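Local coordinates for protein chitinase A (PDB 4R5E) that probably hydrolyses chitin as a plant class V chitinase of glycosyl hydrolase family 18, and binds allosamizoline, at residues A34-N39 against I73-G78; E81-F86 against L117-P122. One frame throughout, in Å; residues are numbered along the deposited sequence.

Contact 1 (A34-N39 against I73-G78). With AMI (allosamizoline), chain E.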
loop_
_atom_site.group_PDB
_atom_site.type_symbol
_atom_site.label_atom_id
_atom_site.label_comp_id
_atom_site.label_asym_id
_atom_site.label_seq_id
_atom_site.Cartn_x
_atom_site.Cartn_y
_atom_site.Cartn_z
ATOM N N ALA A 34 2.908 1.814 -9.806
ATOM C CA ALA A 34 1.812 0.848 -9.687
ATOM C C ALA A 34 0.907 0.970 -10.913
ATOM O O ALA A 34 0.306 2.024 -11.091
ATOM C CB ALA A 34 1.026 1.136 -8.422
ATOM N N PHE A 35 0.753 -0.055 -11.760
ATOM C CA PHE A 35 1.254 -1.427 -11.598
ATOM C C PHE A 35 1.676 -2.004 -12.939
ATOM O O PHE A 35 1.087 -1.685 -13.974
ATOM C CB PHE A 35 0.145 -2.347 -11.089
ATOM C CG PHE A 35 -0.358 -2.013 -9.725
ATOM C CD1 PHE A 35 0.325 -2.445 -8.599
ATOM C CD2 PHE A 35 -1.532 -1.295 -9.562
ATOM C CE1 PHE A 35 -0.140 -2.149 -7.328
ATOM C CE2 PHE A 35 -2.005 -1.002 -8.296
ATOM C CZ PHE A 35 -1.307 -1.419 -7.177
ATOM N N ALA A 36 2.666 -2.886 -12.916
ATOM C CA ALA A 36 2.883 -3.797 -14.031
ATOM C C ALA A 36 1.802 -4.879 -13.965
ATOM O O ALA A 36 1.298 -5.218 -12.882
ATOM C CB ALA A 36 4.266 -4.419 -13.956
ATOM N N GLU A 37 1.435 -5.408 -15.128
ATOM C CA GLU A 37 0.371 -6.417 -15.206
ATOM C C GLU A 37 0.968 -7.811 -15.349
ATOM O O GLU A 37 2.075 -7.979 -15.869
ATOM C CB GLU A 37 -0.626 -6.094 -16.333
ATOM C CG GLU A 37 -0.046 -6.054 -17.736
ATOM C CD GLU A 37 -1.055 -5.638 -18.800
ATOM O OE1 GLU A 37 -1.003 -6.202 -19.901
ATOM O OE2 GLU A 37 -1.886 -4.743 -18.547
ATOM N N LEU A 38 0.239 -8.808 -14.858
ATOM C CA LEU A 38 0.693 -10.201 -14.905
ATOM C C LEU A 38 0.674 -10.763 -16.327
ATOM O O LEU A 38 1.502 -11.605 -16.661
ATOM C CB LEU A 38 -0.151 -11.082 -13.975
ATOM C CG LEU A 38 0.232 -11.053 -12.491
ATOM C CD1 LEU A 38 -0.000 -9.680 -11.887
ATOM C CD2 LEU A 38 -0.553 -12.118 -11.742
ATOM N N ASN A 39 -0.264 -10.300 -17.154
ATOM C CA ASN A 39 -0.343 -10.694 -18.568
ATOM C C ASN A 39 -0.516 -12.209 -18.765
ATOM O O ASN A 39 0.264 -12.861 -19.456
ATOM C CB ASN A 39 0.878 -10.157 -19.329
ATOM C CG ASN A 39 0.794 -10.382 -20.827
ATOM O OD1 ASN A 39 -0.291 -10.458 -21.403
ATOM N ND2 ASN A 39 1.953 -10.477 -21.468
ATOM N N ILE A 73 9.006 -1.273 -9.089
ATOM C CA ILE A 73 7.795 -1.474 -9.868
ATOM C C ILE A 73 6.967 -2.584 -9.228
ATOM O O ILE A 73 7.475 -3.676 -8.945
ATOM C CB ILE A 73 8.096 -1.715 -11.372
ATOM C CG1 ILE A 73 6.790 -1.847 -12.170
ATOM C CG2 ILE A 73 9.004 -2.919 -11.594
ATOM C CD1 ILE A 73 6.905 -1.471 -13.632
ATOM N N SER A 74 5.701 -2.274 -8.964
ATOM C CA SER A 74 4.785 -3.179 -8.297
ATOM C C SER A 74 3.964 -3.938 -9.333
ATOM O O SER A 74 3.431 -3.351 -10.271
ATOM C CB SER A 74 3.856 -2.401 -7.364
ATOM O OG SER A 74 3.009 -3.266 -6.641
ATOM N N ILE A 75 3.878 -5.245 -9.143
ATOM C CA ILE A 75 3.178 -6.126 -10.050
ATOM C C ILE A 75 1.867 -6.583 -9.413
ATOM O O ILE A 75 1.854 -7.130 -8.312
ATOM C CB ILE A 75 4.052 -7.354 -10.387
ATOM C CG1 ILE A 75 5.369 -6.915 -11.035
ATOM C CG2 ILE A 75 3.294 -8.320 -11.288
ATOM C CD1 ILE A 75 6.466 -7.963 -10.984
ATOM N N GLY A 76 0.766 -6.350 -10.114
ATOM C CA GLY A 76 -0.537 -6.816 -9.662
ATOM C C GLY A 76 -1.482 -5.680 -9.333
ATOM O O GLY A 76 -1.809 -4.870 -10.197
ATOM N N GLY A 77 -1.920 -5.626 -8.079
ATOM C CA GLY A 77 -2.948 -4.686 -7.652
ATOM C C GLY A 77 -4.003 -5.388 -6.821
ATOM O O GLY A 77 -4.017 -6.613 -6.719
ATOM N N GLY A 78 -4.907 -4.613 -6.236
ATOM C CA GLY A 78 -5.872 -5.152 -5.284
ATOM C C GLY A 78 -7.099 -5.824 -5.870
ATOM O O GLY A 78 -7.882 -6.410 -5.124
HETATM C C1 AMI E . -4.209 -1.015 -2.078
HETATM C C2 AMI E . -4.012 -1.800 -3.372
HETATM C C3 AMI E . -4.542 -0.923 -4.497
HETATM C C4 AMI E . -5.632 -0.103 -3.792
HETATM C C5 AMI E . -4.988 0.236 -2.450
HETATM C C6 AMI E . -5.895 0.752 -1.330
HETATM C C7 AMI E . -2.008 -1.329 -2.473
HETATM C C8 AMI E . 0.284 -1.944 -3.032
HETATM C C9 AMI E . -0.185 -0.519 -1.077
HETATM N N2 AMI E . -2.559 -1.941 -3.428
HETATM N N7 AMI E . -0.714 -1.266 -2.215
HETATM O O3 AMI E . -5.001 -1.709 -5.606
HETATM O O4 AMI E . -5.996 1.074 -4.516
HETATM O O6 AMI E . -6.922 -0.181 -1.008
HETATM O O7 AMI E . -2.922 -0.633 -1.617
#

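Contact 2 (E81-F86 against L117-P122). With AMI (allosamizoline), chain E.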
loop_
_atom_site.group_PDB
_atom_site.type_symbol
_atom_site.label_atom_id
_atom_site.label_comp_id
_atom_site.label_asym_id
_atom_site.label_seq_id
_atom_site.Cartn_x
_atom_site.Cartn_y
_atom_site.Cartn_z
ATOM N N GLU A 81 -9.416 -9.675 -10.424
ATOM C CA GLU A 81 -8.779 -10.206 -11.632
ATOM C C GLU A 81 -7.289 -10.480 -11.390
ATOM O O GLU A 81 -6.754 -11.491 -11.852
ATOM C CB GLU A 81 -8.954 -9.255 -12.801
ATOM N N VAL A 82 -6.626 -9.589 -10.655
ATOM C CA VAL A 82 -5.226 -9.809 -10.283
ATOM C C VAL A 82 -5.096 -11.039 -9.387
ATOM O O VAL A 82 -4.237 -11.891 -9.611
ATOM C CB VAL A 82 -4.612 -8.572 -9.585
ATOM C CG1 VAL A 82 -3.254 -8.904 -8.977
ATOM C CG2 VAL A 82 -4.474 -7.428 -10.581
ATOM N N ARG A 83 -5.957 -11.138 -8.380
ATOM C CA ARG A 83 -5.930 -12.288 -7.481
ATOM C C ARG A 83 -6.105 -13.596 -8.270
ATOM O O ARG A 83 -5.377 -14.565 -8.050
ATOM C CB ARG A 83 -7.017 -12.159 -6.416
ATOM C CG ARG A 83 -6.962 -13.239 -5.345
ATOM C CD ARG A 83 -8.318 -13.448 -4.703
ATOM N NE ARG A 83 -9.349 -13.668 -5.717
ATOM C CZ ARG A 83 -10.646 -13.404 -5.556
ATOM N NH1 ARG A 83 -11.107 -12.906 -4.413
ATOM N NH2 ARG A 83 -11.488 -13.631 -6.556
ATOM N N ASP A 84 -7.067 -13.611 -9.190
ATOM C CA ASP A 84 -7.333 -14.791 -10.022
ATOM C C ASP A 84 -6.111 -15.167 -10.848
ATOM O O ASP A 84 -5.771 -16.346 -10.968
ATOM C CB ASP A 84 -8.500 -14.535 -10.982
ATOM C CG ASP A 84 -9.823 -14.306 -10.269
ATOM O OD1 ASP A 84 -9.934 -14.568 -9.055
ATOM O OD2 ASP A 84 -10.758 -13.849 -10.952
ATOM N N ASN A 85 -5.466 -14.160 -11.432
ATOM C CA ASN A 85 -4.252 -14.376 -12.210
ATOM C C ASN A 85 -3.064 -14.895 -11.394
ATOM O O ASN A 85 -2.344 -15.776 -11.864
ATOM C CB ASN A 85 -3.866 -13.109 -12.968
ATOM C CG ASN A 85 -4.738 -12.872 -14.178
ATOM O OD1 ASN A 85 -5.385 -13.792 -14.681
ATOM N ND2 ASN A 85 -4.755 -11.635 -14.659
ATOM N N PHE A 86 -2.857 -14.364 -10.191
ATOM C CA PHE A 86 -1.820 -14.905 -9.302
ATOM C C PHE A 86 -2.105 -16.364 -8.964
ATOM O O PHE A 86 -1.192 -17.191 -8.948
ATOM C CB PHE A 86 -1.671 -14.092 -8.006
ATOM C CG PHE A 86 -0.641 -12.996 -8.073
ATOM C CD1 PHE A 86 0.713 -13.301 -8.191
ATOM C CD2 PHE A 86 -1.014 -11.659 -7.985
ATOM C CE1 PHE A 86 1.666 -12.301 -8.234
ATOM C CE2 PHE A 86 -0.058 -10.653 -8.027
ATOM C CZ PHE A 86 1.279 -10.974 -8.149
ATOM N N LEU A 117 5.394 -7.273 -5.201
ATOM C CA LEU A 117 4.230 -8.094 -5.519
ATOM C C LEU A 117 3.036 -7.605 -4.720
ATOM O O LEU A 117 3.100 -7.542 -3.492
ATOM C CB LEU A 117 4.501 -9.551 -5.163
ATOM C CG LEU A 117 5.747 -10.164 -5.802
ATOM C CD1 LEU A 117 5.935 -11.575 -5.273
ATOM C CD2 LEU A 117 5.694 -10.146 -7.324
ATOM N N ASP A 118 1.959 -7.248 -5.418
ATOM C CA ASP A 118 0.705 -6.880 -4.768
ATOM C C ASP A 118 -0.374 -7.912 -5.097
ATOM O O ASP A 118 -1.083 -7.801 -6.100
ATOM C CB ASP A 118 0.289 -5.465 -5.180
ATOM C CG ASP A 118 -0.954 -4.974 -4.447
ATOM O OD1 ASP A 118 -1.363 -5.597 -3.441
ATOM O OD2 ASP A 118 -1.528 -3.960 -4.904
ATOM N N TYR A 119 -0.472 -8.906 -4.215
ATOM C CA TYR A 119 -1.346 -10.059 -4.356
ATOM C C TYR A 119 -2.256 -10.090 -3.132
ATOM O O TYR A 119 -1.801 -10.361 -2.021
ATOM C CB TYR A 119 -0.495 -11.331 -4.433
ATOM C CG TYR A 119 -1.236 -12.657 -4.480
ATOM C CD1 TYR A 119 -2.579 -12.739 -4.841
ATOM C CD2 TYR A 119 -0.563 -13.844 -4.203
ATOM C CE1 TYR A 119 -3.230 -13.961 -4.896
ATOM C CE2 TYR A 119 -1.199 -15.068 -4.261
ATOM C CZ TYR A 119 -2.536 -15.124 -4.601
ATOM O OH TYR A 119 -3.177 -16.339 -4.660
ATOM N N GLU A 120 -3.535 -9.798 -3.344
ATOM C CA GLU A 120 -4.492 -9.644 -2.249
ATOM C C GLU A 120 -5.624 -10.669 -2.387
ATOM O O GLU A 120 -6.625 -10.388 -3.044
ATOM C CB GLU A 120 -5.024 -8.205 -2.246
ATOM C CG GLU A 120 -3.905 -7.171 -2.176
ATOM C CD GLU A 120 -4.383 -5.730 -2.151
ATOM O OE1 GLU A 120 -5.534 -5.485 -1.728
ATOM O OE2 GLU A 120 -3.600 -4.838 -2.542
ATOM N N TYR A 121 -5.501 -11.865 -1.798
ATOM C CA TYR A 121 -4.408 -12.289 -0.912
ATOM C C TYR A 121 -4.071 -13.740 -1.166
ATOM O O TYR A 121 -4.884 -14.472 -1.738
ATOM C CB TYR A 121 -4.833 -12.156 0.552
ATOM C CG TYR A 121 -5.334 -10.792 0.880
ATOM C CD1 TYR A 121 -4.460 -9.781 1.254
ATOM C CD2 TYR A 121 -6.686 -10.496 0.776
ATOM C CE1 TYR A 121 -4.922 -8.508 1.534
ATOM C CE2 TYR A 121 -7.156 -9.235 1.057
ATOM C CZ TYR A 121 -6.274 -8.249 1.433
ATOM O OH TYR A 121 -6.770 -7.001 1.708
ATOM N N PRO A 122 -2.880 -14.177 -0.723
ATOM C CA PRO A 122 -2.482 -15.579 -0.842
ATOM C C PRO A 122 -3.178 -16.467 0.189
ATOM O O PRO A 122 -2.550 -16.976 1.116
ATOM C CB PRO A 122 -0.966 -15.528 -0.620
ATOM C CG PRO A 122 -0.774 -14.341 0.264
ATOM C CD PRO A 122 -1.771 -13.339 -0.238
HETATM C C1 AMI E . -4.209 -1.015 -2.078
HETATM C C2 AMI E . -4.012 -1.800 -3.372
HETATM C C3 AMI E . -4.542 -0.923 -4.497
HETATM C C4 AMI E . -5.632 -0.103 -3.792
HETATM C C5 AMI E . -4.988 0.236 -2.450
HETATM C C6 AMI E . -5.895 0.752 -1.330
HETATM C C7 AMI E . -2.008 -1.329 -2.473
HETATM C C8 AMI E . 0.284 -1.944 -3.032
HETATM C C9 AMI E . -0.185 -0.519 -1.077
HETATM N N2 AMI E . -2.559 -1.941 -3.428
HETATM N N7 AMI E . -0.714 -1.266 -2.215
HETATM O O3 AMI E . -5.001 -1.709 -5.606
HETATM O O4 AMI E . -5.996 1.074 -4.516
HETATM O O6 AMI E . -6.922 -0.181 -1.008
HETATM O O7 AMI E . -2.922 -0.633 -1.617
#

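Contact 1 (A34-N39 against I73-G78)
F35 lays one ring face against G76 and G77 at the end of the neighbouring strand. The two strands, 30-36 and 70-77, are parallel neighbours in the TIM barrel of family 18, and helix 52-63 joins them in a beta-alpha-beta crossover. G77 CA sits over the centre of the F35 ring, 3.7 Å from the centroid, as a CH-pi contact. G76 O lies over the same face, 3.2 Å from F35 CG. A34 CB covers the opposite face. S74 OG comes to the ring edge, 3.4 Å from F35 CE1, but its hydrogen bond goes to D116. CG of F35 stands anti to the carbonyl carbon (chi1 -64°), which lays the ring along S74-G77. An alanine here is likely to leave G77 CA without the ring it packs against and S74 OG without its neighbour, and to open a gap beside the pocket where F35 touches a bound N-acetylallosamine.

Two backbone bonds hold the strands in register. A36 N donates to S74 O, and G76 N to A36 O over 3.0 Å, nearly straight (165°). A cis peptide bond precedes F35. On the face that A36 shares with I75, covered by helix 93-110, A36 CB packs on I73 CD1 and I75 CG1. L38 CD1 reaches I75 CG2 at 3.6 Å. The backbone angles of G76 and G77 would jam a CB against the preceding carbonyl, and one on G77 would also press on F35 CE2. Beyond them, G78 N donates to O3 of allosamizoline at 3.0 Å.

Contact 2 (E81-F86 against L117-P122)
The rings of F86 and Y119 form an offset stack, with centroids 4.6 Å apart and planes at 21°. It packs helix 80-90 on the end of strand 114-119 in the TIM barrel. D118, Y119 and E120 belong to the DXDXE signature of family 18; Y119 faces the helix while D118 and E120 face the ligand. F86 CB sits over the centre of one Y119 face, 3.5 Å from the centroid. Y121 C and P122 N cover the opposite face, so the ring is sandwiched. R83 CG meets the Y119 edge in plane, 3.8 Å from CE1. In return, Y119 CB lies over a face of F86, toward its rim, so the two side chains run antiparallel. CG of Y119 is anti to the backbone N (chi1 176°), which sets the ring against F86, with its edge at R83. F131 of helix 125-149 adds an edge-to-face contact to Y119.

The R83 methylenes also run past E120 O. The R83 chain bends at chi3 (52°), and NH2 meets D84 OD1 in a salt bridge. V82 CG1 and F86 CE2 both touch D118 O. A cis peptide bond precedes Y121. D118 OD2 lies 2.7 Å from N2 of allosamizoline.

In the fold
Contacts 1 and 2 follow each other along the chain, with centres about 9 Å apart. Strand 70-77 of contact 1 leads into helix 80-90 of contact 2. The same strand also pairs in parallel with strand 114-119 through probable backbone hydrogen bonds: D118 N to I75 O at 2.9 Å and G77 N to D118 O at 3.1 Å. V82 CG1 packs on G77 O. Both contacts reach allosamizoline. F35 CE1 lies 3.3 Å from D118 OD2, so the phenyl ring of contact 1 borders the carboxylate of contact 2. E120 OE2 comes within 3.2 Å of C2 of allosamizoline, while D193 and Y192 hydrogen-bond to the same ligand.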